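Local coordinates for peptidoglycan-N-acetylmuramic acid deacetylase PdaC (Bacillus subtilis subsp. subtilis str. 168, PDB 6H8N), which removes acetyl groups from N-acetylmuramic acid residues of peptidoglycan, conferring resistance to lysozyme, and also deacetylates short chitin oligomers through its metal-dependent C-terminal domain, at residues A[23-28]-A[158-163]; A[37-42]-A[61-66]; A[129-134]-A[144-149]; A[137-142]-A[166-171]. The protein carries 1 engineered substitution. All coordinates share one frame; numbering follows the deposited sequence.

Contact 1: A[23-28]-A[158-163]; sequences ATTNQI and IHDIYR. With PO4 (phosphate ion), chain D.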
loop_
_atom_site.group_PDB
_atom_site.type_symbol
_atom_site.label_atom_id
_atom_site.label_comp_id
_atom_site.label_asym_id
_atom_site.label_seq_id
_atom_site.Cartn_x
_atom_site.Cartn_y
_atom_site.Cartn_z
ATOM N N ALA A 23 8.110 15.356 -1.617
ATOM C CA ALA A 23 8.104 15.788 -3.004
ATOM C C ALA A 23 7.356 14.807 -3.890
ATOM O O ALA A 23 6.667 15.218 -4.832
ATOM C CB ALA A 23 9.532 15.988 -3.498
ATOM N N THR A 24 7.479 13.509 -3.622
ATOM C CA THR A 24 6.821 12.504 -4.443
ATOM C C THR A 24 5.497 12.046 -3.837
ATOM O O THR A 24 4.486 11.977 -4.543
ATOM C CB THR A 24 7.761 11.318 -4.665
ATOM O OG1 THR A 24 8.271 10.876 -3.406
ATOM C CG2 THR A 24 8.935 11.722 -5.530
ATOM N N THR A 25 5.462 11.783 -2.529
ATOM C CA THR A 25 4.229 11.356 -1.882
ATOM C C THR A 25 3.132 12.397 -2.012
ATOM O O THR A 25 1.973 12.049 -2.256
ATOM C CB THR A 25 4.495 11.032 -0.412
ATOM O OG1 THR A 25 5.590 10.110 -0.314
ATOM C CG2 THR A 25 3.249 10.449 0.254
ATOM N N ASN A 26 3.463 13.688 -1.859
ATOM C CA ASN A 26 2.416 14.709 -1.966
ATOM C C ASN A 26 1.824 14.773 -3.370
ATOM O O ASN A 26 0.632 15.045 -3.540
ATOM C CB ASN A 26 2.926 16.091 -1.573
ATOM C CG ASN A 26 3.069 16.263 -0.088
ATOM O OD1 ASN A 26 2.305 15.697 0.704
ATOM N ND2 ASN A 26 4.005 17.105 0.305
ATOM N N GLN A 27 2.655 14.568 -4.389
ATOM C CA GLN A 27 2.152 14.547 -5.755
ATOM C C GLN A 27 1.174 13.394 -5.952
ATOM O O GLN A 27 0.112 13.563 -6.560
ATOM C CB GLN A 27 3.344 14.437 -6.709
ATOM C CG GLN A 27 2.986 14.555 -8.156
ATOM C CD GLN A 27 4.159 14.268 -9.073
ATOM O OE1 GLN A 27 5.285 14.699 -8.832
ATOM N NE2 GLN A 27 3.888 13.549 -10.132
ATOM N N ILE A 28 1.496 12.216 -5.398
ATOM C CA ILE A 28 0.610 11.065 -5.501
ATOM C C ILE A 28 -0.685 11.322 -4.744
ATOM O O ILE A 28 -1.778 11.023 -5.235
ATOM C CB ILE A 28 1.344 9.811 -5.000
ATOM C CG1 ILE A 28 2.489 9.456 -5.966
ATOM C CG2 ILE A 28 0.386 8.629 -4.823
ATOM C CD1 ILE A 28 3.517 8.516 -5.394
ATOM N N ILE A 158 4.037 0.217 -6.169
ATOM C CA ILE A 158 4.872 1.317 -6.645
ATOM C C ILE A 158 5.662 1.825 -5.445
ATOM O O ILE A 158 5.179 1.770 -4.306
ATOM C CB ILE A 158 3.973 2.434 -7.230
ATOM C CG1 ILE A 158 3.223 1.904 -8.460
ATOM C CG2 ILE A 158 4.771 3.700 -7.548
ATOM C CD1 ILE A 158 2.143 2.802 -8.986
ATOM N N HIS A 159 6.882 2.301 -5.666
ATOM C CA HIS A 159 7.690 2.848 -4.576
ATOM C C HIS A 159 7.644 4.369 -4.654
ATOM O O HIS A 159 8.157 4.953 -5.609
ATOM C CB HIS A 159 9.112 2.289 -4.661
ATOM C CG HIS A 159 9.143 0.792 -4.590
ATOM N ND1 HIS A 159 8.986 -0.017 -5.699
ATOM C CD2 HIS A 159 9.225 -0.054 -3.531
ATOM C CE1 HIS A 159 9.003 -1.287 -5.330
ATOM N NE2 HIS A 159 9.144 -1.336 -4.018
ATOM N N ASP A 160 7.025 5.026 -3.659
ATOM C CA ASP A 160 6.698 6.462 -3.760
ATOM C C ASP A 160 7.842 7.362 -3.342
ATOM O O ASP A 160 7.608 8.385 -2.692
ATOM C CB ASP A 160 5.399 6.842 -3.021
ATOM C CG ASP A 160 5.440 6.582 -1.518
ATOM O OD1 ASP A 160 5.821 5.471 -1.122
ATOM O OD2 ASP A 160 5.034 7.501 -0.740
ATOM N N ILE A 161 9.071 7.023 -3.719
ATOM C CA ILE A 161 10.252 7.813 -3.402
ATOM C C ILE A 161 10.990 8.299 -4.643
ATOM O O ILE A 161 12.018 8.970 -4.511
ATOM C CB ILE A 161 11.199 7.033 -2.469
ATOM C CG1 ILE A 161 11.639 5.715 -3.100
ATOM C CG2 ILE A 161 10.495 6.791 -1.136
ATOM C CD1 ILE A 161 12.795 5.057 -2.362
ATOM N N TYR A 162 10.525 7.957 -5.838
ATOM C CA TYR A 162 11.186 8.333 -7.079
ATOM C C TYR A 162 10.289 9.253 -7.897
ATOM O O TYR A 162 9.082 9.017 -8.011
ATOM C CB TYR A 162 11.510 7.102 -7.921
ATOM C CG TYR A 162 12.317 6.054 -7.183
ATOM C CD1 TYR A 162 13.591 6.334 -6.715
ATOM C CD2 TYR A 162 11.801 4.785 -6.960
ATOM C CE1 TYR A 162 14.335 5.363 -6.046
ATOM C CE2 TYR A 162 12.538 3.816 -6.291
ATOM C CZ TYR A 162 13.799 4.115 -5.836
ATOM O OH TYR A 162 14.511 3.144 -5.173
ATOM N N ARG A 163 10.896 10.273 -8.506
ATOM C CA ARG A 163 10.140 11.176 -9.366
ATOM C C ARG A 163 9.417 10.419 -10.478
ATOM O O ARG A 163 8.248 10.707 -10.772
ATOM C CB ARG A 163 11.086 12.227 -9.943
ATOM C CG ARG A 163 10.454 13.180 -10.947
ATOM C CD ARG A 163 10.279 14.580 -10.372
ATOM N NE ARG A 163 9.572 14.581 -9.090
ATOM C CZ ARG A 163 8.280 14.296 -8.944
ATOM N NH1 ARG A 163 7.716 14.331 -7.738
ATOM N NH2 ARG A 163 7.550 13.966 -9.998
HETATM P P PO4 D . 10.350 -3.241 -1.434
HETATM O O1 PO4 D . 11.720 -3.542 -2.098
HETATM O O2 PO4 D . 9.274 -3.533 -2.465
HETATM O O3 PO4 D . 10.320 -1.774 -1.161
HETATM O O4 PO4 D . 10.234 -4.040 -0.174
#
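Two neighbouring threonines of helix 22-35 meet Asp160, just beyond strand 155-159. Thr24 OG1 donates to Asp160 O at 2.7 Å, from well above the carbonyl plane; its chi1 of 51° sets the hydroxyl between backbone N and carbonyl carbon and aims it at the loop. Thr25 OG1 is anti to its carbonyl carbon (chi1 -52°) and comes to 2.7 Å from Asp160 OD2, and also takes a hydrogen bond from Asn21 N. Short, branched threonine side chains suit this place, where the helix lies close against the turn.

A second polar cluster forms at Arg163. Its bent chain crosses Gln27 at about a right angle and presents the guanidinium edge-on, nearly coplanar with the amide. Both terminal nitrogens straddle one oxygen: NH1 and NH2 of Arg163 each make a weak bond to Gln27 OE1. Asp167 is the stronger partner of both side chains, forming a salt bridge with Arg163 and accepting from Gln27 NE2.

Apolar packing is slight: Ile28 CD1 rests on Asp160 CB at 3.5 Å, and Thr24 CG2 slides past Arg163.

His159, probably the proton donor, points away from the helix and gives NE2 to phosphate O2 at 2.7 Å in an almost straight bond of 177°. The polar contacts on Asp160 tie helix 22-35 to the turn after His159, and the phosphate, probably from the crystallisation liquor, may mark a pocket beside it.

Contact 2: A[37-42]-A[61-66]; sequences GHATFF and EGNEVG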
loop_
_atom_site.group_PDB
_atom_site.type_symbol
_atom_site.label_atom_id
_atom_site.label_comp_id
_atom_site.label_asym_id
_atom_site.label_seq_id
_atom_site.Cartn_x
_atom_site.Cartn_y
_atom_site.Cartn_z
ATOM N N GLY A 37 -9.842 8.840 -5.727
ATOM C CA GLY A 37 -9.435 7.502 -5.369
ATOM C C GLY A 37 -8.653 7.497 -4.062
ATOM O O GLY A 37 -8.261 8.543 -3.542
ATOM N N HIS A 38 -8.434 6.290 -3.537
ATOM C CA HIS A 38 -7.626 6.107 -2.337
ATOM C C HIS A 38 -6.568 5.060 -2.610
ATOM O O HIS A 38 -6.631 4.332 -3.608
ATOM C CB HIS A 38 -8.479 5.705 -1.128
ATOM C CG HIS A 38 -9.399 6.791 -0.682
ATOM N ND1 HIS A 38 -10.764 6.625 -0.612
ATOM C CD2 HIS A 38 -9.156 8.072 -0.324
ATOM C CE1 HIS A 38 -11.319 7.754 -0.201
ATOM N NE2 HIS A 38 -10.366 8.655 -0.040
ATOM N N ALA A 39 -5.580 4.991 -1.719
ATOM C CA ALA A 39 -4.501 4.024 -1.830
ATOM C C ALA A 39 -4.030 3.644 -0.433
ATOM O O ALA A 39 -4.563 4.106 0.584
ATOM C CB ALA A 39 -3.355 4.579 -2.671
ATOM N N THR A 40 -3.029 2.771 -0.397
ATOM C CA THR A 40 -2.461 2.289 0.848
ATOM C C THR A 40 -0.966 2.552 0.808
ATOM O O THR A 40 -0.304 2.181 -0.169
ATOM C CB THR A 40 -2.704 0.781 1.018
ATOM O OG1 THR A 40 -4.099 0.516 0.831
ATOM C CG2 THR A 40 -2.311 0.330 2.413
ATOM N N PHE A 41 -0.442 3.215 1.834
ATOM C CA PHE A 41 0.955 3.628 1.911
ATOM C C PHE A 41 1.632 2.803 2.990
ATOM O O PHE A 41 1.243 2.877 4.163
ATOM C CB PHE A 41 1.042 5.121 2.230
ATOM C CG PHE A 41 0.529 5.991 1.126
ATOM C CD1 PHE A 41 -0.820 6.252 0.992
ATOM C CD2 PHE A 41 1.407 6.518 0.176
ATOM C CE1 PHE A 41 -1.293 7.033 -0.075
ATOM C CE2 PHE A 41 0.941 7.281 -0.885
ATOM C CZ PHE A 41 -0.407 7.552 -0.998
ATOM N N PHE A 42 2.637 2.026 2.594
ATOM C CA PHE A 42 3.432 1.223 3.512
ATOM C C PHE A 42 4.684 2.026 3.815
ATOM O O PHE A 42 5.578 2.168 2.970
ATOM C CB PHE A 42 3.706 -0.142 2.892
ATOM C CG PHE A 42 2.479 -0.997 2.835
ATOM C CD1 PHE A 42 2.126 -1.770 3.918
ATOM C CD2 PHE A 42 1.635 -0.977 1.719
ATOM C CE1 PHE A 42 0.966 -2.538 3.901
ATOM C CE2 PHE A 42 0.477 -1.749 1.697
ATOM C CZ PHE A 42 0.161 -2.540 2.787
ATOM N N GLU A 61 -6.826 12.332 4.198
ATOM C CA GLU A 61 -7.411 12.198 2.868
ATOM C C GLU A 61 -7.956 10.802 2.596
ATOM O O GLU A 61 -8.301 10.501 1.449
ATOM C CB GLU A 61 -6.411 12.680 1.809
ATOM C CG GLU A 61 -6.130 14.183 1.996
ATOM C CD GLU A 61 -5.247 14.849 0.956
ATOM O OE1 GLU A 61 -4.785 14.184 0.012
ATOM O OE2 GLU A 61 -5.009 16.084 1.083
ATOM N N GLY A 62 -8.108 9.972 3.626
ATOM C CA GLY A 62 -8.823 8.732 3.493
ATOM C C GLY A 62 -7.998 7.541 3.066
ATOM O O GLY A 62 -8.566 6.491 2.776
ATOM N N ASN A 63 -6.686 7.666 3.017
ATOM C CA ASN A 63 -5.829 6.563 2.623
ATOM C C ASN A 63 -5.475 5.698 3.825
ATOM O O ASN A 63 -5.531 6.137 4.978
ATOM C CB ASN A 63 -4.601 7.127 1.933
ATOM C CG ASN A 63 -4.985 7.981 0.763
ATOM O OD1 ASN A 63 -5.465 7.461 -0.257
ATOM N ND2 ASN A 63 -4.791 9.297 0.880
ATOM N N GLU A 64 -5.125 4.456 3.544
ATOM C CA GLU A 64 -4.745 3.505 4.570
ATOM C C GLU A 64 -3.229 3.530 4.717
ATOM O O GLU A 64 -2.503 3.755 3.739
ATOM C CB GLU A 64 -5.237 2.098 4.210
ATOM C CG GLU A 64 -4.961 1.062 5.288
ATOM C CD GLU A 64 -5.699 -0.238 5.086
ATOM O OE1 GLU A 64 -6.086 -0.575 3.965
ATOM O OE2 GLU A 64 -5.884 -0.966 6.101
ATOM N N VAL A 65 -2.753 3.315 5.940
ATOM C CA VAL A 65 -1.329 3.303 6.248
ATOM C C VAL A 65 -0.958 1.945 6.812
ATOM O O VAL A 65 -1.579 1.463 7.768
ATOM C CB VAL A 65 -0.954 4.423 7.227
ATOM C CG1 VAL A 65 0.513 4.309 7.659
ATOM C CG2 VAL A 65 -1.222 5.758 6.583
ATOM N N GLY A 66 0.089 1.350 6.238
ATOM C CA GLY A 66 0.644 0.105 6.711
ATOM C C GLY A 66 2.089 0.284 7.146
ATOM O O GLY A 66 2.720 1.297 6.873
#
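Strands 40-42 and 64-66 run parallel, inclined by 21° with their axes 4.5 Å apart at closest approach, and pair Thr40 with Glu64, Phe41 with Val65 and Phe42 with Gly66. The ladder zigzags as parallel pairing requires: Glu64 N binds Ala39 O, Phe41 N binds Glu64 O, and Gly66 N binds Phe41 O at 2.8 Å.

Ahead of the ladder a side chain takes over the acceptor's role. Asn63 OD1 receives Ala39 N at 2.9 Å, in the amide plane and on a lone pair, and Asn63 ND2 goes to Met58 O; an amide can serve both neighbours at once. His38 folds over the same corner, with Gly62 O above one ring face and Asn63 OD1 at the ring edge. Gly62, with its positive phi, is the C-prime residue of the Schellman motif that ends helix 52-60.

On the face carrying Thr40 and Glu64 the two side chains lie alongside, pointing the same way, with Thr40 CG2 3.9 Å from Glu64 CB. Their polar ends turn to Val186 N and Ser187 respectively. Phe42 shares this face and lays CD1 3.7 Å from Gly66 CA, a closeness that glycine permits. On the other face Phe41 brings the edge of its ring to Asn63 CB at 3.9 Å.

Strand 40-43 is flanked on its other edge by strand 11-17. Phe41 packs against Leu29 of helix 22-35 and Met58 of helix 52-60, whereas Phe42 reaches the engineered Ser17, at what is by similarity the proton-acceptor position.

Contact 3: A[129-134]-A[144-149]; sequences VDPEDW and DRVMNQ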
loop_
_atom_site.group_PDB
_atom_site.type_symbol
_atom_site.label_atom_id
_atom_site.label_comp_id
_atom_site.label_asym_id
_atom_site.label_seq_id
_atom_site.Cartn_x
_atom_site.Cartn_y
_atom_site.Cartn_z
ATOM N N VAL A 129 1.280 -7.214 -8.660
ATOM C CA VAL A 129 1.844 -6.577 -9.843
ATOM C C VAL A 129 2.963 -5.662 -9.382
ATOM O O VAL A 129 2.743 -4.781 -8.547
ATOM C CB VAL A 129 0.775 -5.767 -10.590
ATOM C CG1 VAL A 129 1.410 -4.974 -11.714
ATOM C CG2 VAL A 129 -0.328 -6.660 -11.123
ATOM N N ASP A 130 4.156 -5.862 -9.929
ATOM C CA ASP A 130 5.344 -5.122 -9.515
ATOM C C ASP A 130 6.103 -4.701 -10.771
ATOM O O ASP A 130 6.798 -5.532 -11.387
ATOM C CB ASP A 130 6.215 -5.974 -8.597
ATOM C CG ASP A 130 7.486 -5.280 -8.166
ATOM O OD1 ASP A 130 7.708 -4.091 -8.502
ATOM O OD2 ASP A 130 8.277 -5.958 -7.461
ATOM N N PRO A 131 5.996 -3.444 -11.192
ATOM C CA PRO A 131 6.726 -2.994 -12.386
ATOM C C PRO A 131 8.202 -2.759 -12.153
ATOM O O PRO A 131 8.889 -2.282 -13.062
ATOM C CB PRO A 131 6.026 -1.677 -12.722
ATOM C CG PRO A 131 5.616 -1.148 -11.368
ATOM C CD PRO A 131 5.201 -2.354 -10.586
ATOM N N GLU A 132 8.699 -3.025 -10.959
ATOM C CA GLU A 132 10.105 -2.854 -10.639
ATOM C C GLU A 132 10.572 -1.432 -10.951
ATOM O O GLU A 132 11.561 -1.200 -11.658
ATOM C CB GLU A 132 10.950 -3.907 -11.355
ATOM C CG GLU A 132 10.489 -5.329 -11.071
ATOM C CD GLU A 132 11.470 -6.373 -11.553
ATOM O OE1 GLU A 132 11.611 -6.552 -12.785
ATOM O OE2 GLU A 132 12.110 -7.011 -10.704
ATOM N N ASP A 133 9.851 -0.453 -10.404
ATOM C CA ASP A 133 10.155 0.948 -10.676
ATOM C C ASP A 133 11.480 1.399 -10.073
ATOM O O ASP A 133 11.976 2.470 -10.444
ATOM C CB ASP A 133 8.996 1.839 -10.221
ATOM C CG ASP A 133 8.744 1.765 -8.731
ATOM O OD1 ASP A 133 9.429 0.988 -8.034
ATOM O OD2 ASP A 133 7.920 2.526 -8.237
ATOM N N TRP A 134 12.077 0.599 -9.178
ATOM C CA TRP A 134 13.424 0.860 -8.678
ATOM C C TRP A 134 14.473 0.500 -9.723
ATOM O O TRP A 134 15.587 1.041 -9.695
ATOM C CB TRP A 134 13.677 0.055 -7.386
ATOM C CG TRP A 134 13.495 -1.415 -7.567
ATOM C CD1 TRP A 134 12.342 -2.149 -7.345
ATOM C CD2 TRP A 134 14.464 -2.355 -8.042
ATOM N NE1 TRP A 134 12.547 -3.459 -7.676
ATOM C CE2 TRP A 134 13.842 -3.623 -8.091
ATOM C CE3 TRP A 134 15.808 -2.253 -8.432
ATOM C CZ2 TRP A 134 14.518 -4.770 -8.508
ATOM C CZ3 TRP A 134 16.464 -3.391 -8.837
ATOM C CH2 TRP A 134 15.822 -4.629 -8.881
ATOM N N ASP A 144 3.349 1.409 -18.562
ATOM C CA ASP A 144 2.930 0.354 -19.472
ATOM C C ASP A 144 2.932 -1.003 -18.784
ATOM O O ASP A 144 2.033 -1.817 -19.026
ATOM C CB ASP A 144 3.782 0.349 -20.745
ATOM C CG ASP A 144 3.465 1.519 -21.650
ATOM O OD1 ASP A 144 2.619 2.354 -21.291
ATOM O OD2 ASP A 144 4.092 1.619 -22.737
ATOM N N ARG A 145 3.911 -1.265 -17.919
ATOM C CA ARG A 145 3.936 -2.530 -17.188
ATOM C C ARG A 145 2.701 -2.651 -16.293
ATOM O O ARG A 145 2.012 -3.684 -16.281
ATOM C CB ARG A 145 5.226 -2.647 -16.360
ATOM C CG ARG A 145 6.496 -2.919 -17.155
ATOM C CD ARG A 145 7.746 -3.171 -16.271
ATOM N NE ARG A 145 7.735 -4.523 -15.694
ATOM C CZ ARG A 145 8.772 -5.132 -15.108
ATOM N NH1 ARG A 145 8.634 -6.367 -14.638
ATOM N NH2 ARG A 145 9.943 -4.524 -14.972
ATOM N N VAL A 146 2.380 -1.591 -15.559
ATOM C CA VAL A 146 1.213 -1.640 -14.686
ATOM C C VAL A 146 -0.070 -1.778 -15.499
ATOM O O VAL A 146 -0.932 -2.616 -15.199
ATOM C CB VAL A 146 1.166 -0.412 -13.763
ATOM C CG1 VAL A 146 -0.171 -0.337 -13.026
ATOM C CG2 VAL A 146 2.337 -0.433 -12.796
ATOM N N MET A 147 -0.239 -0.944 -16.527
ATOM C CA MET A 147 -1.502 -0.950 -17.250
ATOM C C MET A 147 -1.715 -2.252 -18.011
ATOM O O MET A 147 -2.862 -2.698 -18.150
ATOM C CB MET A 147 -1.599 0.254 -18.184
ATOM C CG MET A 147 -1.627 1.599 -17.492
ATOM S SD MET A 147 -2.850 1.768 -16.171
ATOM C CE MET A 147 -4.370 1.483 -17.069
ATOM N N ASN A 148 -0.642 -2.907 -18.457
ATOM C CA ASN A 148 -0.795 -4.181 -19.138
ATOM C C ASN A 148 -1.188 -5.297 -18.177
ATOM O O ASN A 148 -1.821 -6.273 -18.597
ATOM C CB ASN A 148 0.481 -4.543 -19.890
ATOM C CG ASN A 148 0.706 -3.667 -21.100
ATOM O OD1 ASN A 148 -0.201 -2.978 -21.558
ATOM N ND2 ASN A 148 1.924 -3.678 -21.613
ATOM N N GLN A 149 -0.833 -5.181 -16.899
ATOM C CA GLN A 149 -1.113 -6.216 -15.911
ATOM C C GLN A 149 -2.304 -5.898 -15.015
ATOM O O GLN A 149 -2.738 -6.773 -14.254
ATOM C CB GLN A 149 0.130 -6.441 -15.045
ATOM C CG GLN A 149 1.307 -7.006 -15.821
ATOM C CD GLN A 149 2.584 -7.027 -15.004
ATOM O OE1 GLN A 149 2.660 -7.673 -13.961
ATOM N NE2 GLN A 149 3.600 -6.311 -15.482
HETATM O O HOH W 1 4.438 -7.652 -12.113
#
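The guanidinium of Arg145 lies with one face over the Pro131-Glu132 peptide, Pro131 C being 3.6 Å above its plane; Pro131 O, Glu132 N and Asp130 O gather on that face. Pro131 O comes within 3.1 Å of Arg145 NH2, but the angle is too poor for a hydrogen bond. The Glu132 carboxylate stands nearly perpendicular to the guanidinium, at 89°, and makes a long salt bridge with a weak bond, OE1 to Arg145 NH2 at 3.4 Å. A bend at chi3 of 77° brings the arginine head back over the loop.

Beside the polar contacts the packing is apolar. Pro131 CG fits against Val146 CG2 at 3.6 Å, rigid proline ring against branched valine, and Val129 spreads its two methyls around Gln149 CB. A water accepts from Asp130 N at 2.8 Å and lies 2.6 Å from Gln149 OE1, to which it may donate, bridging loop and helix.

Asp130 OD1 takes Glu132 N from above the carboxylate plane in an Asx turn. This turn belongs to the NodB homology loop that carries Asp133, whose bond to His159 is consistent with its proposed role of raising that histidine's pKa.

Contact 4: A[137-142]-A[166-171]; sequences RNKKTI and ADAADE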
loop_
_atom_site.group_PDB
_atom_site.type_symbol
_atom_site.label_atom_id
_atom_site.label_comp_id
_atom_site.label_asym_id
_atom_site.label_seq_id
_atom_site.Cartn_x
_atom_site.Cartn_y
_atom_site.Cartn_z
ATOM N N ARG A 137 13.675 3.043 -13.945
ATOM C CA ARG A 137 13.246 4.343 -13.445
ATOM C C ARG A 137 12.900 5.230 -14.635
ATOM O O ARG A 137 13.604 6.173 -14.995
ATOM C CB ARG A 137 14.314 4.953 -12.552
ATOM C CG ARG A 137 14.683 4.067 -11.389
ATOM C CD ARG A 137 15.483 4.833 -10.400
ATOM N NE ARG A 137 16.022 3.942 -9.384
ATOM C CZ ARG A 137 16.766 4.354 -8.375
ATOM N NH1 ARG A 137 17.224 3.471 -7.505
ATOM N NH2 ARG A 137 17.054 5.644 -8.247
ATOM N N ASN A 138 11.766 4.897 -15.236
ATOM C CA ASN A 138 11.355 5.462 -16.510
ATOM C C ASN A 138 9.835 5.458 -16.506
ATOM O O ASN A 138 9.217 4.396 -16.390
ATOM C CB ASN A 138 11.920 4.614 -17.655
ATOM C CG ASN A 138 11.484 5.107 -19.000
ATOM O OD1 ASN A 138 10.470 4.682 -19.529
ATOM N ND2 ASN A 138 12.268 6.006 -19.576
ATOM N N LYS A 139 9.242 6.642 -16.608
ATOM C CA LYS A 139 7.805 6.788 -16.428
ATOM C C LYS A 139 7.018 5.864 -17.349
ATOM O O LYS A 139 6.139 5.118 -16.895
ATOM C CB LYS A 139 7.398 8.247 -16.637
ATOM C CG LYS A 139 5.890 8.484 -16.521
ATOM C CD LYS A 139 5.491 9.868 -17.012
ATOM C CE LYS A 139 3.997 10.087 -16.939
ATOM N NZ LYS A 139 3.594 11.361 -17.601
ATOM N N LYS A 140 7.284 5.917 -18.657
ATOM C CA LYS A 140 6.457 5.156 -19.571
ATOM C C LYS A 140 6.623 3.659 -19.375
ATOM O O LYS A 140 5.667 2.908 -19.553
ATOM C CB LYS A 140 6.785 5.546 -21.014
ATOM C CG LYS A 140 5.747 5.095 -22.006
ATOM C CD LYS A 140 6.059 5.575 -23.436
ATOM C CE LYS A 140 4.930 5.227 -24.384
ATOM N NZ LYS A 140 4.173 3.979 -23.994
ATOM N N THR A 141 7.824 3.212 -19.030
ATOM C CA THR A 141 8.036 1.791 -18.770
ATOM C C THR A 141 7.186 1.328 -17.592
ATOM O O THR A 141 6.558 0.270 -17.652
ATOM C CB THR A 141 9.515 1.515 -18.507
ATOM O OG1 THR A 141 10.273 1.828 -19.684
ATOM C CG2 THR A 141 9.757 0.056 -18.147
ATOM N N ILE A 142 7.164 2.117 -16.521
ATOM C CA ILE A 142 6.358 1.786 -15.345
ATOM C C ILE A 142 4.873 1.782 -15.691
ATOM O O ILE A 142 4.143 0.840 -15.350
ATOM C CB ILE A 142 6.672 2.763 -14.200
ATOM C CG1 ILE A 142 8.143 2.685 -13.794
ATOM C CG2 ILE A 142 5.764 2.501 -13.004
ATOM C CD1 ILE A 142 8.612 3.917 -13.078
ATOM N N ALA A 166 6.295 8.744 -9.070
ATOM C CA ALA A 166 5.174 9.644 -8.832
ATOM C C ALA A 166 4.528 10.059 -10.145
ATOM O O ALA A 166 3.300 10.109 -10.263
ATOM C CB ALA A 166 5.635 10.864 -8.043
ATOM N N ASP A 167 5.341 10.386 -11.141
ATOM C CA ASP A 167 4.789 10.741 -12.450
ATOM C C ASP A 167 4.019 9.577 -13.059
ATOM O O ASP A 167 2.911 9.754 -13.576
ATOM C CB ASP A 167 5.902 11.212 -13.392
ATOM C CG ASP A 167 6.473 12.562 -12.992
ATOM O OD1 ASP A 167 5.813 13.326 -12.258
ATOM O OD2 ASP A 167 7.602 12.869 -13.439
ATOM N N ALA A 168 4.584 8.373 -12.998
ATOM C CA ALA A 168 3.877 7.196 -13.483
ATOM C C ALA A 168 2.576 6.987 -12.724
ATOM O O ALA A 168 1.548 6.659 -13.325
ATOM C CB ALA A 168 4.768 5.959 -13.383
ATOM N N ALA A 169 2.612 7.152 -11.398
ATOM C CA ALA A 169 1.414 6.936 -10.594
ATOM C C ALA A 169 0.293 7.877 -11.003
ATOM O O ALA A 169 -0.874 7.477 -11.015
ATOM C CB ALA A 169 1.731 7.106 -9.108
ATOM N N ASP A 170 0.605 9.137 -11.313
ATOM C CA ASP A 170 -0.452 10.042 -11.766
ATOM C C ASP A 170 -1.141 9.506 -13.009
ATOM O O ASP A 170 -2.376 9.508 -13.094
ATOM C CB ASP A 170 0.102 11.435 -12.043
ATOM C CG ASP A 170 -0.982 12.396 -12.519
ATOM O OD1 ASP A 170 -1.787 12.859 -11.692
ATOM O OD2 ASP A 170 -1.064 12.666 -13.744
ATOM N N GLU A 171 -0.358 9.070 -13.997
ATOM C CA GLU A 171 -0.924 8.554 -15.233
ATOM C C GLU A 171 -1.690 7.258 -14.991
ATOM O O GLU A 171 -2.759 7.046 -15.578
ATOM C CB GLU A 171 0.187 8.373 -16.273
ATOM C CG GLU A 171 -0.309 7.822 -17.582
ATOM C CD GLU A 171 0.670 7.921 -18.717
ATOM O OE1 GLU A 171 1.719 8.560 -18.563
ATOM O OE2 GLU A 171 0.365 7.325 -19.764
HETATM O O HOH W 2 2.232 12.036 -15.134
HETATM O O HOH W 3 2.419 5.199 -21.605
#
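The first turn of helix 139-149 comes up against helix 163-178, with Lys139 and Ala168 nearest, their CA atoms 4.9 Å apart. Such closeness depends on the small alanine, whose CB meets Ile142 CG2 at 3.6 Å; with CG2 anti to the backbone N, the isoleucine's branch faces the neighbouring helix.

Lys139 stretches extended across that helix, at about a right angle to Asp167 and Glu171. Its methylenes do the packing: CG lies over the Ala168 backbone, and CD is 3.9 Å from Asp167 CB. NZ forms a loose salt bridge with Glu171 OE1 at 3.5 Å, an oxygen that lies closer to Lys139 CE, at 3.2 Å. A water that accepts from NZ donates to Asp167 O. Glu171 also pairs through OE2 with Lys175, while Asp167 OD1 is engaged by Gln27 and Arg163.

Asn138 caps helix 139-149: its OD1 accepts Thr141 N in the amide plane, on a lone pair, and Thr141 OG1 from above that plane.

The contact pairs a small apolar patch with charged groups. A long lysine suits the place, since its chain can cover the alanine while its ammonium reaches carboxylate and water; the long ion pair probably contributes modestly.

Along the chain, helix 22-35 opens contact 1, which closes only at residues 158-163, some 130 residues later. Contact 2 lies within that span, closing a short helical crossover between adjacent parallel strands, and Phe41 meets Thr25, Ile28 and Asp160 of contact 1. Contact 3 also falls within the span and folds the Asp133 loop onto helix 139-149. Contact 4 starts between the segments of contact 3 and ends beyond those of contact 1, so it crosses both. Contacts 3 and 4 share helix 139-149 and touch at Ile142. Contact 1 meets contact 3 at His159 and Asp133, and contact 4 at Gln27 and Asp167, whereas contact 2 stays about 19 Å, centre to centre, from contacts 3 and 4.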